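3-oxo-glucose-6-phosphate:glutamate aminotransferase (Bacillus subtilis subsp. subtilis, PDB 4K2M) catalyses the reversible pyridoxal phosphate-dependent transamination of 3-dehydro-glucose 6-phosphate with glutamate, giving kanosamine 6-phosphate on the route to the antibiotics kanosamine and neotrehalosadiamine. Local coordinates at residues Val357-Arg362 / Thr405-Ser410; Thr367-Asp372 / Phe434-Gln439. All coordinates share one frame; numbering follows the deposited sequence.

Contact 1 (Val357-Arg362 / Thr405-Ser410). With EDO (1,2-ethanediol), chain G.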
ATOM      1  N   VAL A 357      27.909 -23.299   4.686  1.00 17.49           N
ATOM      2  CA  VAL A 357      28.286 -24.709   4.660  1.00 16.49           C
ATOM      3  C   VAL A 357      28.972 -24.956   3.321  1.00 21.96           C
ATOM      4  O   VAL A 357      29.011 -24.061   2.478  1.00 19.55           O
ATOM      5  CB  VAL A 357      27.053 -25.620   4.816  1.00 16.57           C
ATOM      6  CG1 VAL A 357      26.344 -25.331   6.160  1.00 16.41           C
ATOM      7  CG2 VAL A 357      26.089 -25.395   3.675  1.00 18.09           C
ATOM      8  N   ARG A 358      29.513 -26.150   3.107  1.00 19.96           N
ATOM      9  CA  ARG A 358      30.118 -26.451   1.811  1.00 22.53           C
ATOM     10  C   ARG A 358      29.084 -26.402   0.684  1.00 17.98           C
ATOM     11  O   ARG A 358      27.956 -26.894   0.824  1.00 19.32           O
ATOM     12  CB  ARG A 358      30.817 -27.811   1.835  1.00 21.93           C
ATOM     13  CG  ARG A 358      32.136 -27.822   2.597  1.00 37.96           C
ATOM     14  CD  ARG A 358      32.686 -29.241   2.679  1.00 45.45           C
ATOM     15  NE  ARG A 358      32.263 -30.036   1.526  1.00 58.22           N
ATOM     16  CZ  ARG A 358      32.948 -30.127   0.392  1.00 53.76           C
ATOM     17  NH1 ARG A 358      34.096 -29.475   0.260  1.00 65.01           N
ATOM     18  NH2 ARG A 358      32.487 -30.868  -0.610  1.00 57.65           N
ATOM     19  N   THR A 359      29.473 -25.801  -0.441  1.00 19.27           N
ATOM     20  CA  THR A 359      28.576 -25.701  -1.592  1.00 16.79           C
ATOM     21  C   THR A 359      28.008 -27.063  -1.990  1.00 17.08           C
ATOM     22  O   THR A 359      26.806 -27.204  -2.269  1.00 17.80           O
ATOM     23  CB  THR A 359      29.333 -25.109  -2.789  1.00 22.55           C
ATOM     24  OG1 THR A 359      29.760 -23.781  -2.458  1.00 22.13           O
ATOM     25  CG2 THR A 359      28.453 -25.067  -4.028  1.00 17.15           C
ATOM     26  N   GLU A 360      28.881 -28.067  -1.977  1.00 23.77           N
ATOM     27  CA  GLU A 360      28.552 -29.395  -2.476  1.00 26.16           C
ATOM     28  C   GLU A 360      27.644 -30.148  -1.508  1.00 24.62           C
ATOM     29  O   GLU A 360      27.018 -31.134  -1.890  1.00 23.77           O
ATOM     30  CB  GLU A 360      29.837 -30.204  -2.698  1.00 30.89           C
ATOM     31  CG  GLU A 360      30.849 -29.553  -3.651  1.00 41.27           C
ATOM     32  CD  GLU A 360      31.749 -28.521  -2.976  1.00 43.05           C
ATOM     33  OE1 GLU A 360      31.392 -28.020  -1.888  1.00 41.27           O
ATOM     34  OE2 GLU A 360      32.826 -28.212  -3.533  1.00 54.11           O
ATOM     35  N   ASP A 361      27.564 -29.671  -0.268  1.00 18.99           N
ATOM     36  CA  ASP A 361      26.792 -30.362   0.770  1.00 20.29           C
ATOM     37  C   ASP A 361      25.474 -29.696   1.173  1.00 28.71           C
ATOM     38  O   ASP A 361      24.659 -30.313   1.868  1.00 20.08           O
ATOM     39  CB  ASP A 361      27.649 -30.521   2.036  1.00 27.09           C
ATOM     40  CG  ASP A 361      28.876 -31.385   1.814  1.00 26.45           C
ATOM     41  OD1 ASP A 361      28.860 -32.197   0.878  1.00 30.73           O
ATOM     42  OD2 ASP A 361      29.849 -31.255   2.589  1.00 33.73           O
ATOM     43  N   ARG A 362      25.256 -28.447   0.764  1.00 20.46           N
ATOM     44  CA  ARG A 362      24.113 -27.687   1.292  1.00 21.14           C
ATOM     45  C   ARG A 362      22.751 -28.314   1.021  1.00 20.77           C
ATOM     46  O   ARG A 362      21.932 -28.422   1.923  1.00 20.04           O
ATOM     47  CB  ARG A 362      24.099 -26.232   0.808  1.00 20.78           C
ATOM     48  CG  ARG A 362      22.987 -25.411   1.499  1.00 18.54           C
ATOM     49  CD  ARG A 362      22.938 -23.976   1.004  1.00 17.36           C
ATOM     50  NE  ARG A 362      22.611 -23.891  -0.421  1.00 16.34           N
ATOM     51  CZ  ARG A 362      22.651 -22.759  -1.116  1.00 19.76           C
ATOM     52  NH1 ARG A 362      22.995 -21.629  -0.507  1.00 15.54           N
ATOM     53  NH2 ARG A 362      22.361 -22.756  -2.415  1.00 19.93           N
ATOM     54  N   THR A 405      30.044 -13.005  -4.519  1.00 13.81           N
ATOM     55  CA  THR A 405      28.603 -13.070  -4.335  1.00 11.88           C
ATOM     56  C   THR A 405      28.119 -14.455  -4.730  1.00 18.38           C
ATOM     57  O   THR A 405      27.337 -15.061  -4.019  1.00 15.60           O
ATOM     58  CB  THR A 405      27.890 -12.037  -5.212  1.00 15.98           C
ATOM     59  OG1 THR A 405      28.390 -10.728  -4.908  1.00 14.65           O
ATOM     60  CG2 THR A 405      26.374 -12.078  -5.009  1.00 16.06           C
ATOM     61  N   GLU A 406      28.588 -14.955  -5.873  1.00 13.95           N
ATOM     62  CA  GLU A 406      28.156 -16.266  -6.347  1.00 16.58           C
ATOM     63  C   GLU A 406      28.593 -17.407  -5.426  1.00 16.29           C
ATOM     64  O   GLU A 406      27.824 -18.338  -5.155  1.00 17.15           O
ATOM     65  CB  GLU A 406      28.627 -16.486  -7.789  1.00 15.12           C
ATOM     66  CG  GLU A 406      27.842 -15.670  -8.828  1.00 14.12           C
ATOM     67  CD  GLU A 406      28.647 -15.428 -10.101  1.00 23.13           C
ATOM     68  OE1 GLU A 406      29.500 -16.287 -10.409  1.00 20.48           O
ATOM     69  OE2 GLU A 406      28.448 -14.387 -10.782  1.00 16.55           O
ATOM     70  N   LYS A 407      29.825 -17.339  -4.938  1.00 15.54           N
ATOM     71  CA  LYS A 407      30.320 -18.376  -4.038  1.00 14.12           C
ATOM     72  C   LYS A 407      29.556 -18.338  -2.711  1.00 17.76           C
ATOM     73  O   LYS A 407      29.065 -19.363  -2.248  1.00 17.03           O
ATOM     74  CB  LYS A 407      31.831 -18.219  -3.804  1.00 18.13           C
ATOM     75  CG  LYS A 407      32.469 -19.319  -2.931  1.00 20.59           C
ATOM     76  CD  LYS A 407      32.122 -20.716  -3.460  1.00 23.76           C
ATOM     77  CE  LYS A 407      32.807 -21.814  -2.634  1.00 29.29           C
ATOM     78  NZ  LYS A 407      32.425 -23.185  -3.105  1.00 28.77           N
ATOM     79  N   ALA A 408      29.408 -17.152  -2.127  1.00 14.76           N
ATOM     80  CA  ALA A 408      28.696 -17.044  -0.846  1.00 16.79           C
ATOM     81  C   ALA A 408      27.242 -17.473  -1.000  1.00 15.56           C
ATOM     82  O   ALA A 408      26.663 -18.113  -0.122  1.00 14.66           O
ATOM     83  CB  ALA A 408      28.786 -15.631  -0.304  1.00 18.77           C
ATOM     84  N   HIS A 409      26.648 -17.111  -2.129  1.00 14.95           N
ATOM     85  CA  HIS A 409      25.274 -17.480  -2.442  1.00 13.61           C
ATOM     86  C   HIS A 409      25.054 -18.994  -2.444  1.00 17.23           C
ATOM     87  O   HIS A 409      23.974 -19.475  -2.084  1.00 18.14           O
ATOM     88  CB  HIS A 409      24.905 -16.921  -3.819  1.00 17.75           C
ATOM     89  CG  HIS A 409      23.542 -17.324  -4.281  1.00 18.25           C
ATOM     90  ND1 HIS A 409      22.398 -16.996  -3.590  1.00 20.34           N
ATOM     91  CD2 HIS A 409      23.141 -18.019  -5.369  1.00 18.51           C
ATOM     92  CE1 HIS A 409      21.347 -17.471  -4.233  1.00 16.01           C
ATOM     93  NE2 HIS A 409      21.769 -18.094  -5.318  1.00 21.59           N
ATOM     94  N   SER A 410      26.079 -19.741  -2.855  1.00 14.97           N
ATOM     95  CA  SER A 410      25.994 -21.202  -2.925  1.00 18.77           C
ATOM     96  C   SER A 410      26.250 -21.865  -1.574  1.00 20.27           C
ATOM     97  O   SER A 410      25.989 -23.061  -1.395  1.00 17.91           O
ATOM     98  CB  SER A 410      26.996 -21.738  -3.960  1.00 15.55           C
ATOM     99  OG  SER A 410      28.315 -21.658  -3.450  1.00 18.56           O
TER
HETATM  100  C1  EDO G 505      22.886 -15.332  -0.717  1.00 23.19           C
HETATM  101  O1  EDO G 505      22.716 -14.784  -2.021  1.00 31.14           O
HETATM  102  C2  EDO G 505      24.003 -14.604   0.017  1.00 18.57           C
HETATM  103  O2  EDO G 505      23.561 -13.282   0.335  1.00 24.64           O
HETATM  104  O   HOH W   1      25.107 -25.125  -2.885  1.00 23.91           O
HETATM  105  O   HOH W   2      32.315 -24.919  -0.556  1.00 26.36           O
HETATM  106  O   HOH W   3      22.315 -20.838  -4.461  1.00 37.87           O

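Contact 2 (Thr367-Asp372 / Phe434-Gln439)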
ATOM      1  N   THR A 367      18.072 -31.141   3.249  1.00 18.03           N
ATOM      2  CA  THR A 367      17.176 -32.279   3.131  1.00 16.21           C
ATOM      3  C   THR A 367      17.213 -33.163   4.375  1.00 13.93           C
ATOM      4  O   THR A 367      16.160 -33.572   4.878  1.00 20.25           O
ATOM      5  CB  THR A 367      17.514 -33.130   1.883  1.00 24.31           C
ATOM      6  OG1 THR A 367      17.298 -32.338   0.711  1.00 23.09           O
ATOM      7  CG2 THR A 367      16.618 -34.363   1.813  1.00 26.18           C
ATOM      8  N   LYS A 368      18.410 -33.457   4.864  1.00 19.13           N
ATOM      9  CA  LYS A 368      18.556 -34.327   6.022  1.00 20.19           C
ATOM     10  C   LYS A 368      18.019 -33.668   7.287  1.00 23.34           C
ATOM     11  O   LYS A 368      17.373 -34.330   8.103  1.00 20.53           O
ATOM     12  CB  LYS A 368      20.009 -34.731   6.230  1.00 18.25           C
ATOM     13  CG  LYS A 368      20.497 -35.794   5.242  1.00 26.59           C
ATOM     14  CD  LYS A 368      21.980 -36.077   5.428  1.00 44.47           C
ATOM     15  CE  LYS A 368      22.380 -37.368   4.731  1.00 52.97           C
ATOM     16  NZ  LYS A 368      21.935 -37.375   3.310  1.00 47.76           N
ATOM     17  N   LEU A 369      18.282 -32.373   7.452  1.00 17.75           N
ATOM     18  CA  LEU A 369      17.719 -31.655   8.605  1.00 19.20           C
ATOM     19  C   LEU A 369      16.204 -31.775   8.627  1.00 21.40           C
ATOM     20  O   LEU A 369      15.603 -32.037   9.663  1.00 16.86           O
ATOM     21  CB  LEU A 369      18.148 -30.179   8.601  1.00 16.01           C
ATOM     22  CG  LEU A 369      19.538 -29.865   9.142  1.00 15.13           C
ATOM     23  CD1 LEU A 369      19.876 -28.390   8.884  1.00 20.91           C
ATOM     24  CD2 LEU A 369      19.640 -30.161  10.648  1.00 15.40           C
ATOM     25  N   ASN A 370      15.584 -31.617   7.468  1.00 15.83           N
ATOM     26  CA  ASN A 370      14.140 -31.669   7.368  1.00 16.98           C
ATOM     27  C   ASN A 370      13.610 -33.094   7.516  1.00 20.66           C
ATOM     28  O   ASN A 370      12.703 -33.351   8.311  1.00 23.04           O
ATOM     29  CB  ASN A 370      13.712 -31.099   6.015  1.00 15.99           C
ATOM     30  CG  ASN A 370      12.222 -31.226   5.774  1.00 31.11           C
ATOM     31  OD1 ASN A 370      11.422 -31.156   6.711  1.00 49.31           O
ATOM     32  ND2 ASN A 370      11.838 -31.430   4.517  1.00 42.62           N
ATOM     33  N   GLU A 371      14.168 -34.021   6.740  1.00 23.13           N
ATOM     34  CA  GLU A 371      13.683 -35.403   6.742  1.00 23.10           C
ATOM     35  C   GLU A 371      13.964 -36.135   8.051  1.00 21.22           C
ATOM     36  O   GLU A 371      13.088 -36.830   8.580  1.00 25.64           O
ATOM     37  CB  GLU A 371      14.300 -36.181   5.580  1.00 24.54           C
ATOM     38  CG  GLU A 371      13.782 -35.776   4.222  1.00 28.25           C
ATOM     39  CD  GLU A 371      14.362 -36.640   3.107  1.00 54.55           C
ATOM     40  OE1 GLU A 371      15.318 -37.402   3.383  1.00 47.75           O
ATOM     41  OE2 GLU A 371      13.863 -36.554   1.963  1.00 56.64           O
ATOM     42  N   ASP A 372      15.177 -35.983   8.579  1.00 18.30           N
ATOM     43  CA  ASP A 372      15.577 -36.756   9.743  1.00 22.65           C
ATOM     44  C   ASP A 372      15.147 -36.102  11.044  1.00 21.88           C
ATOM     45  O   ASP A 372      14.888 -36.793  12.033  1.00 21.75           O
ATOM     46  CB  ASP A 372      17.092 -36.991   9.745  1.00 22.40           C
ATOM     47  CG  ASP A 372      17.557 -37.840   8.570  1.00 36.27           C
ATOM     48  OD1 ASP A 372      16.723 -38.559   7.986  1.00 31.41           O
ATOM     49  OD2 ASP A 372      18.758 -37.785   8.232  1.00 40.51           O
ATOM     50  N   PHE A 434      24.660 -30.598  14.169  1.00 19.31           N
ATOM     51  CA  PHE A 434      25.826 -31.381  14.571  1.00 22.15           C
ATOM     52  C   PHE A 434      25.749 -32.792  13.974  1.00 20.92           C
ATOM     53  O   PHE A 434      26.717 -33.287  13.387  1.00 22.21           O
ATOM     54  CB  PHE A 434      25.945 -31.454  16.099  1.00 21.77           C
ATOM     55  CG  PHE A 434      26.829 -30.397  16.692  1.00 22.59           C
ATOM     56  CD1 PHE A 434      28.210 -30.567  16.718  1.00 26.63           C
ATOM     57  CD2 PHE A 434      26.286 -29.240  17.248  1.00 24.27           C
ATOM     58  CE1 PHE A 434      29.035 -29.604  17.282  1.00 29.43           C
ATOM     59  CE2 PHE A 434      27.117 -28.262  17.816  1.00 22.17           C
ATOM     60  CZ  PHE A 434      28.485 -28.449  17.832  1.00 23.34           C
ATOM     61  N   HIS A 435      24.586 -33.423  14.093  1.00 18.17           N
ATOM     62  CA  HIS A 435      24.419 -34.779  13.581  1.00 22.51           C
ATOM     63  C   HIS A 435      24.559 -34.847  12.056  1.00 30.47           C
ATOM     64  O   HIS A 435      25.277 -35.694  11.532  1.00 26.40           O
ATOM     65  CB  HIS A 435      23.070 -35.360  14.003  1.00 25.56           C
ATOM     66  CG  HIS A 435      22.934 -36.820  13.716  0.39 32.06           C
ATOM     67  ND1 HIS A 435      22.658 -37.306  12.458  1.00 46.57           N
ATOM     68  CD2 HIS A 435      23.052 -37.901  14.524  0.83 44.98           C
ATOM     69  CE1 HIS A 435      22.607 -38.626  12.502  1.00 55.34           C
ATOM     70  NE2 HIS A 435      22.839 -39.011  13.744  1.00 63.89           N
ATOM     71  N   VAL A 436      23.860 -33.964  11.349  1.00 20.31           N
ATOM     72  CA  VAL A 436      23.890 -33.964   9.882  1.00 23.97           C
ATOM     73  C   VAL A 436      25.276 -33.645   9.309  1.00 30.53           C
ATOM     74  O   VAL A 436      25.739 -34.309   8.378  1.00 32.36           O
ATOM     75  CB  VAL A 436      22.843 -33.008   9.285  1.00 21.31           C
ATOM     76  CG1 VAL A 436      23.027 -32.885   7.768  1.00 23.38           C
ATOM     77  CG2 VAL A 436      21.442 -33.503   9.608  1.00 21.96           C
ATOM     78  N   ILE A 437      25.941 -32.636   9.860  1.00 22.49           N
ATOM     79  CA  ILE A 437      27.242 -32.225   9.327  1.00 32.79           C
ATOM     80  C   ILE A 437      28.302 -33.310   9.514  1.00 39.52           C
ATOM     81  O   ILE A 437      29.149 -33.523   8.643  1.00 42.45           O
ATOM     82  CB  ILE A 437      27.701 -30.868   9.896  1.00 39.62           C
ATOM     83  CG1 ILE A 437      27.538 -29.786   8.830  1.00 48.91           C
ATOM     84  CG2 ILE A 437      29.164 -30.913  10.351  1.00 42.72           C
ATOM     85  CD1 ILE A 437      26.685 -28.632   9.260  1.00 43.38           C
ATOM     86  N   LYS A 438      28.243 -34.020  10.633  1.00 40.06           N
ATOM     87  CA  LYS A 438      29.196 -35.095  10.865  1.00 48.96           C
ATOM     88  C   LYS A 438      28.888 -36.291   9.966  1.00 54.13           C
ATOM     89  O   LYS A 438      29.753 -37.122   9.695  1.00 56.23           O
ATOM     90  CB  LYS A 438      29.261 -35.444  12.352  1.00 51.37           C
ATOM     91  CG  LYS A 438      29.627 -34.207  13.171  1.00 51.07           C
ATOM     92  CD  LYS A 438      30.156 -34.487  14.560  1.00 49.59           C
ATOM     93  CE  LYS A 438      30.710 -33.189  15.144  1.00 62.49           C
ATOM     94  NZ  LYS A 438      31.578 -33.386  16.340  1.00 63.26           N
ATOM     95  N   GLN A 439      27.655 -36.344   9.475  1.00 55.17           N
ATOM     96  CA  GLN A 439      27.270 -37.309   8.453  1.00 46.21           C
ATOM     97  C   GLN A 439      27.823 -36.878   7.086  1.00 49.55           C
ATOM     98  O   GLN A 439      28.156 -37.720   6.250  1.00 62.63           O
ATOM     99  CB  GLN A 439      25.747 -37.414   8.391  1.00 42.05           C
ATOM    100  CG  GLN A 439      25.178 -38.804   8.586  1.00 54.85           C
ATOM    101  CD  GLN A 439      23.681 -38.858   8.314  1.00 66.47           C
ATOM    102  OE1 GLN A 439      22.984 -37.845   8.403  1.00 53.43           O
ATOM    103  NE2 GLN A 439      23.184 -40.040   7.970  1.00 59.91           N
TER
HETATM  104  O   HOH W   4      20.278 -39.656   7.094  1.00 43.57           O

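Contact 1 (Val357-Arg362 / Thr405-Ser410)
Thr359 and Ser410 meet hydroxyl to hydroxyl: OG1 of Thr359 donates to OG of Ser410 over 2.8 Å and accepts a bond from Lys407 NZ, also 2.8 Å long. The serine oxygen donates in turn to the carbonyl O of Lys407 at 2.7 Å, so proton donation runs in one direction from ammonium to helix carbonyl. Lys407 starts out away from the loop and reaches it through a bend at chi2 (52°). With chi1 at -63° OG1 of Thr359 lies beside the backbone N and the methyl CG2 falls anti to that N, against CB and OG of the serine.

A second grip comes from Arg362. Its NH1 bonds the carbonyl O of His409 at 2.8 Å with an N-H...O angle of 151°, while the carbonyl O of Ser410 sits over the centre of one guanidinium face, 3.3 Å above the plane. NH1 also reaches Val412 O in the strand beyond. One water bridges the carbonyl oxygens of Thr359 and Ser410; another accepts from Thr359 N and Lys407 NZ. Within the loop itself, Arg358 NE holds Asp361 OD2 in a salt bridge at 2.9 Å.

Val357 bonds Gln411 through the backbone, which places the contact at one end of the two-stranded antiparallel sheet of 353-356 and 412-415: a polar, hydrated strand-to-helix junction in this aspartate aminotransferase-fold enzyme.

Contact 2 (Thr367-Asp372 / Phe434-Gln439)
Asp372 OD2 and Gln439 NE2 are joined by one water, which donates to the carboxylate at 2.7 Å and accepts from the amide at 3.1 Å. The amide oxygen faces a different partner: Gln439 OE1 rests on the aliphatic part of Lys368, 3.6 Å from its CD and a little farther from CE. The same CD also lies 4.1 Å from Val436 CG1, so the methylene run touches both the glutamine and the valine. A bend at chi4 (52°) turns the ammonium aside at the end of an otherwise extended chain, and NZ forms its salt bridge with Asp364, one turn earlier on its own helix.

Beneath this polar edge, Val436 projects toward helix 362-373 and presents both methyls, each 3.9 Å from Lys368 CB. With chi1 at 172° its CG2 lies beside the backbone N, where it also meets Leu369 CD2 at 3.9 Å. Leu369 continues inward onto Leu433 and Thr377. The valine therefore fits between two consecutive residues of the facing helix, at the point where the backbones come nearest.

The segment axes approach to 9.7 Å with 129° between their N-to-C directions, a steeply inclined crossing. His435 adds an edge-to-face contact with Phe373 near the end of the first helix. Since the direct contacts of the pair are van der Waals ones and the polar link runs through water, cohesion here probably depends on side-chain shape and apolar burial more than on directional bonds.

Both contacts lie on the same side of the chain's centre, about 17 Å apart between centres, and helix 362-373 ties them together: Arg362 at its start serves contact 1, while Lys368, Leu369 and Asp372 farther along serve contact 2. Their segments interleave in sequence, since helix 403-411 falls between the two partners of contact 2. Contact 1 is a surface junction with none of its touching residues buried, and it relies on direct hydrogen bonds, two of them from charged side chains, and on bridging waters. Contact 2, partly buried and away from the annotated sites, sets aliphatic groups inside a polar, water-bridged margin. Contact 1 comes nearer the substrate pocket, through His409, whose side chain is about 6 Å from that of substrate-binding Tyr381.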